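Local coordinates for protein beta-galactosidase BgaB (Bifidobacterium adolescentis, PDB 5VYM) that hydrolyses terminal non-reducing beta-D-galactose residues, with high activity towards beta1-4-linked galactobiose and related oligosaccharides, and is represented here by its trimerisation domain alone, at residues A173-T178 against A194-P199; T157-W162 against V208-D213. All coordinates share one frame; numbering follows the deposited sequence.

Interaction 1. Residues A173-T178 against A194-P199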
loop_
_atom_site.group_PDB
_atom_site.type_symbol
_atom_site.label_atom_id
_atom_site.label_comp_id
_atom_site.label_asym_id
_atom_site.label_seq_id
_atom_site.Cartn_x
_atom_site.Cartn_y
_atom_site.Cartn_z
ATOM N N ALA B 173 0.070 0.372 13.913
ATOM C CA ALA B 173 1.470 -0.020 13.967
ATOM C C ALA B 173 2.027 0.236 15.361
ATOM O O ALA B 173 1.795 1.296 15.951
ATOM C CB ALA B 173 2.279 0.740 12.919
ATOM N N GLN B 174 2.758 -0.738 15.890
ATOM C CA GLN B 174 3.292 -0.681 17.243
ATOM C C GLN B 174 4.811 -0.620 17.192
ATOM O O GLN B 174 5.445 -1.417 16.493
ATOM C CB GLN B 174 2.838 -1.893 18.056
ATOM C CG GLN B 174 3.451 -1.979 19.442
ATOM C CD GLN B 174 3.023 -3.231 20.182
ATOM O OE1 GLN B 174 2.331 -4.087 19.629
ATOM N NE2 GLN B 174 3.433 -3.342 21.441
ATOM N N VAL B 175 5.387 0.326 17.928
ATOM C CA VAL B 175 6.837 0.418 18.051
ATOM C C VAL B 175 7.294 -0.513 19.163
ATOM O O VAL B 175 6.750 -0.489 20.274
ATOM C CB VAL B 175 7.272 1.867 18.324
ATOM C CG1 VAL B 175 8.786 1.945 18.468
ATOM C CG2 VAL B 175 6.792 2.779 17.213
ATOM N N LEU B 176 8.290 -1.345 18.867
ATOM C CA LEU B 176 8.830 -2.275 19.850
ATOM C C LEU B 176 10.162 -1.826 20.429
ATOM O O LEU B 176 10.488 -2.197 21.561
ATOM C CB LEU B 176 8.991 -3.666 19.227
ATOM C CG LEU B 176 7.693 -4.344 18.778
ATOM C CD1 LEU B 176 7.977 -5.716 18.191
ATOM C CD2 LEU B 176 6.711 -4.442 19.935
ATOM N N ALA B 177 10.934 -1.037 19.684
ATOM C CA ALA B 177 12.214 -0.546 20.166
ATOM C C ALA B 177 12.526 0.782 19.496
ATOM O O ALA B 177 12.159 1.016 18.341
ATOM C CB ALA B 177 13.346 -1.548 19.905
ATOM N N THR B 178 13.202 1.652 20.241
ATOM C CA THR B 178 13.647 2.941 19.741
ATOM C C THR B 178 15.123 3.116 20.057
ATOM O O THR B 178 15.675 2.448 20.936
ATOM C CB THR B 178 12.856 4.107 20.355
ATOM O OG1 THR B 178 12.863 3.988 21.783
ATOM C CG2 THR B 178 11.423 4.108 19.851
ATOM N N ALA B 194 13.085 1.829 15.837
ATOM C CA ALA B 194 14.072 0.838 15.427
ATOM C C ALA B 194 13.458 -0.508 15.078
ATOM O O ALA B 194 13.891 -1.148 14.116
ATOM C CB ALA B 194 15.118 0.643 16.531
ATOM N N VAL B 195 12.460 -0.954 15.842
ATOM C CA VAL B 195 11.749 -2.202 15.583
ATOM C C VAL B 195 10.258 -1.932 15.727
ATOM O O VAL B 195 9.810 -1.448 16.773
ATOM C CB VAL B 195 12.176 -3.334 16.535
ATOM C CG1 VAL B 195 11.353 -4.581 16.266
ATOM C CG2 VAL B 195 13.664 -3.627 16.392
ATOM N N THR B 196 9.490 -2.237 14.683
ATOM C CA THR B 196 8.049 -2.032 14.675
ATOM C C THR B 196 7.364 -3.270 14.119
ATOM O O THR B 196 7.970 -4.078 13.412
ATOM C CB THR B 196 7.636 -0.822 13.824
ATOM O OG1 THR B 196 7.887 -1.106 12.441
ATOM C CG2 THR B 196 8.405 0.426 14.234
ATOM N N ARG B 197 6.079 -3.403 14.442
ATOM C CA ARG B 197 5.228 -4.421 13.846
ATOM C C ARG B 197 3.878 -3.797 13.531
ATOM O O ARG B 197 3.417 -2.893 14.235
ATOM C CB ARG B 197 5.058 -5.647 14.759
ATOM C CG ARG B 197 4.385 -5.369 16.093
ATOM C CD ARG B 197 4.415 -6.612 16.969
ATOM N NE ARG B 197 3.916 -6.364 18.319
ATOM C CZ ARG B 197 4.024 -7.228 19.323
ATOM N NH1 ARG B 197 4.618 -8.399 19.133
ATOM N NH2 ARG B 197 3.543 -6.921 20.520
ATOM N N ASN B 198 3.250 -4.283 12.458
ATOM C CA ASN B 198 2.013 -3.702 11.960
ATOM C C ASN B 198 1.092 -4.823 11.492
ATOM O O ASN B 198 1.535 -5.718 10.749
ATOM C CB ASN B 198 2.295 -2.724 10.814
ATOM C CG ASN B 198 1.036 -2.085 10.264
ATOM O OD1 ASN B 198 0.171 -1.638 11.015
ATOM N ND2 ASN B 198 0.925 -2.042 8.940
ATOM N N PRO B 199 -0.174 -4.818 11.905
ATOM C CA PRO B 199 -1.116 -5.811 11.381
ATOM C C PRO B 199 -1.474 -5.514 9.933
ATOM O O PRO B 199 -1.693 -4.362 9.551
ATOM C CB PRO B 199 -2.332 -5.670 12.303
ATOM C CG PRO B 199 -2.251 -4.274 12.807
ATOM C CD PRO B 199 -0.787 -3.969 12.941
#
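The guanidinium of Arg197 carries Leu176 CD2 over one face, 3.6 Å above the plane and displaced toward the rim, while Gln174 OE1 lies at the edge, in plane. That oxygen is gripped twice: it accepts from Arg197 NE at 3.1 Å and from Arg197 NH2 at 3.2 Å. Both donors approach from the same face of the Gln174 amide, above its carbonyl plane, in keeping with the 63° between the two flat groups. An extended Gln174 chain, its CG anti to the backbone N (chi1 175°), runs alongside the arginine; Leu176 crosses that arginine at about a right angle.

The backbones form an antiparallel pair interrupted by two consecutive classic bulges. Gln174 and Arg197 exchange both bonds of a hydrogen-bonded pair, with Gln174 N to Arg197 O at 2.8 Å. Further along, Val195 O receives Leu176 N at 2.6 Å and Ala177 N at 3.1 Å; Ala177 O in turn accepts from both Ala194 N and Val195 N.

Within the antiparallel sheet, strands 174-180 and 193-200 run side by side, flanked by 143-147 and 203-208. Arg197 NH1 binds Tyr206 OH on strand 203-208. Helix 214-225 covers one face, its Tyr224 against Leu176 and Arg197; on the other, Val175 and Thr196 meet Val168, and Val124 of the second subunit packs on Thr196.

Interaction 2. Residues T157-W162 against V208-D213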
loop_
_atom_site.group_PDB
_atom_site.type_symbol
_atom_site.label_atom_id
_atom_site.label_comp_id
_atom_site.label_asym_id
_atom_site.label_seq_id
_atom_site.Cartn_x
_atom_site.Cartn_y
_atom_site.Cartn_z
ATOM N N THR B 157 20.983 -3.401 24.064
ATOM C CA THR B 157 21.516 -3.789 22.768
ATOM C C THR B 157 22.027 -2.563 22.017
ATOM O O THR B 157 21.584 -1.435 22.248
ATOM C CB THR B 157 20.447 -4.507 21.944
ATOM O OG1 THR B 157 19.353 -3.617 21.697
ATOM C CG2 THR B 157 19.935 -5.730 22.692
ATOM N N THR B 158 22.973 -2.794 21.112
ATOM C CA THR B 158 23.607 -1.725 20.354
ATOM C C THR B 158 23.554 -2.053 18.867
ATOM O O THR B 158 23.148 -3.144 18.460
ATOM C CB THR B 158 25.062 -1.505 20.795
ATOM O OG1 THR B 158 25.806 -2.718 20.625
ATOM C CG2 THR B 158 25.121 -1.078 22.255
ATOM N N THR B 159 23.973 -1.087 18.054
ATOM C CA THR B 159 24.016 -1.272 16.611
ATOM C C THR B 159 25.057 -0.331 16.023
ATOM O O THR B 159 25.234 0.791 16.506
ATOM C CB THR B 159 22.643 -1.023 15.969
ATOM O OG1 THR B 159 22.746 -1.134 14.544
ATOM C CG2 THR B 159 22.109 0.359 16.332
ATOM N N ARG B 160 25.757 -0.806 14.993
ATOM C CA ARG B 160 26.708 0.009 14.248
ATOM C C ARG B 160 26.254 0.251 12.815
ATOM O O ARG B 160 27.052 0.704 11.986
ATOM C CB ARG B 160 28.094 -0.640 14.269
ATOM C CG ARG B 160 28.780 -0.581 15.625
ATOM C CD ARG B 160 29.551 -1.859 15.910
ATOM N NE ARG B 160 28.683 -3.032 15.854
ATOM C CZ ARG B 160 27.939 -3.464 16.868
ATOM N NH1 ARG B 160 27.951 -2.817 18.027
ATOM N NH2 ARG B 160 27.178 -4.542 16.723
ATOM N N LEU B 161 24.994 -0.041 12.508
ATOM C CA LEU B 161 24.435 0.200 11.179
ATOM C C LEU B 161 22.931 0.340 11.336
ATOM O O LEU B 161 22.261 -0.620 11.730
ATOM C CB LEU B 161 24.778 -0.940 10.223
ATOM C CG LEU B 161 24.799 -0.589 8.736
ATOM C CD1 LEU B 161 26.127 0.052 8.366
ATOM C CD2 LEU B 161 24.529 -1.816 7.882
ATOM N N TRP B 162 22.398 1.521 11.032
ATOM C CA TRP B 162 20.995 1.804 11.281
ATOM C C TRP B 162 20.424 2.647 10.150
ATOM O O TRP B 162 21.151 3.312 9.408
ATOM C CB TRP B 162 20.802 2.528 12.622
ATOM C CG TRP B 162 21.557 3.818 12.698
ATOM C CD1 TRP B 162 21.134 5.040 12.266
ATOM C CD2 TRP B 162 22.875 4.013 13.225
ATOM N NE1 TRP B 162 22.104 5.984 12.493
ATOM C CE2 TRP B 162 23.183 5.380 13.084
ATOM C CE3 TRP B 162 23.823 3.166 13.807
ATOM C CZ2 TRP B 162 24.397 5.920 13.500
ATOM C CZ3 TRP B 162 25.029 3.704 14.221
ATOM C CH2 TRP B 162 25.304 5.068 14.066
ATOM N N VAL B 208 12.734 -4.280 10.996
ATOM C CA VAL B 208 13.961 -4.241 11.784
ATOM C C VAL B 208 14.889 -3.249 11.093
ATOM O O VAL B 208 15.501 -3.563 10.065
ATOM C CB VAL B 208 14.607 -5.625 11.913
ATOM C CG1 VAL B 208 15.828 -5.560 12.817
ATOM C CG2 VAL B 208 13.597 -6.638 12.440
ATOM N N GLY B 209 14.996 -2.047 11.655
ATOM C CA GLY B 209 15.691 -0.951 11.017
ATOM C C GLY B 209 17.171 -0.830 11.286
ATOM O O GLY B 209 17.795 0.124 10.813
ATOM N N CYS B 210 17.765 -1.759 12.028
ATOM C CA CYS B 210 19.184 -1.689 12.336
ATOM C C CYS B 210 19.782 -3.086 12.298
ATOM O O CYS B 210 19.076 -4.092 12.394
ATOM C CB CYS B 210 19.437 -1.047 13.705
ATOM S SG CYS B 210 18.636 -1.902 15.076
ATOM N N ASP B 211 21.104 -3.132 12.160
ATOM C CA ASP B 211 21.838 -4.386 12.165
ATOM C C ASP B 211 22.214 -4.754 13.595
ATOM O O ASP B 211 22.773 -3.932 14.328
ATOM C CB ASP B 211 23.090 -4.286 11.295
ATOM C CG ASP B 211 23.901 -5.564 11.298
ATOM O OD1 ASP B 211 23.348 -6.621 10.925
ATOM O OD2 ASP B 211 25.091 -5.513 11.673
ATOM N N LEU B 212 21.901 -5.985 13.985
ATOM C CA LEU B 212 22.232 -6.504 15.302
ATOM C C LEU B 212 23.151 -7.708 15.160
ATOM O O LEU B 212 23.054 -8.469 14.191
ATOM C CB LEU B 212 20.970 -6.909 16.077
ATOM C CG LEU B 212 19.873 -5.856 16.245
ATOM C CD1 LEU B 212 18.604 -6.498 16.779
ATOM C CD2 LEU B 212 20.336 -4.744 17.168
ATOM N N ASP B 213 24.048 -7.876 16.127
ATOM C CA ASP B 213 24.858 -9.082 16.144
ATOM C C ASP B 213 24.014 -10.265 16.616
ATOM O O ASP B 213 22.878 -10.109 17.073
ATOM C CB ASP B 213 26.103 -8.896 17.019
ATOM C CG ASP B 213 25.774 -8.493 18.449
ATOM O OD1 ASP B 213 24.582 -8.449 18.813
ATOM O OD2 ASP B 213 26.724 -8.215 19.212
HETATM O O HOH W 1 24.422 -5.584 18.264
HETATM O O HOH W 2 25.691 -3.751 14.537
#
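Thr159 leans over Cys210 and Asp211. Its CB lies 3.3 Å from Asp211 O; CG2 ends 4.0 Å from Cys210 CB. With chi1 at 176°, OG1 stands anti to the threonine's own N and comes 2.8 Å from Asp211 O, a distance consistent with a hydrogen bond although its single proton has another acceptor within reach. The same OG1 accepts from Leu161 N at 3.2 Å, closing an ST turn. Leu161 O then takes the amide of Asp211 (Asp211 N to Leu161 O, 2.8 Å, N-H...O 170°), and water 2 spans Arg160 N and Asp211 O. An alanine at Thr159 would remove the hydroxyl, and Leu161 N would probably be left without its acceptor in the turn, with Asp211 O losing a close polar neighbour.

Beside the sheet's outer strand, 208-213 links strand 203-208 to helix 214-225, where Asp213, at the N-cap, accepts from Asp216 N through OD1. Trp162 and Val208 pair with a strand of the second subunit, which extends the sheet across the interface. Arg160 NH2 stays 4.5 Å from Asp213 OD2, beyond a salt bridge, while Arg160 NH1 forms one with Glu142. The links across the contact are thus largely between neutral groups, with charge attraction probably secondary.

Interaction 1 is nested along the chain inside the loop that interaction 2 closes, and their centres are about 15 Å apart. They meet directly through a probable hydrogen bond of 2.8 Å in which Gly209 N, in the connection to helix 214-225, gives to Ala194 O at the bulged end of its strand. That helix backs both: Leu220 touches Val195 and Leu212. Both contacts reach the same antiparallel sheet, interaction 2 through its edge strand 158-163 and the connection after strand 203-208. Both also reach the second subunit, interaction 1 through Asn198 ND2 to Met121 O of that chain, interaction 2 through Leu161 and Asp211, which pack on its Tyr94. The glycoside hydrolase 42 catalytic domain is absent from this construct, so neither contact can be measured against an active site.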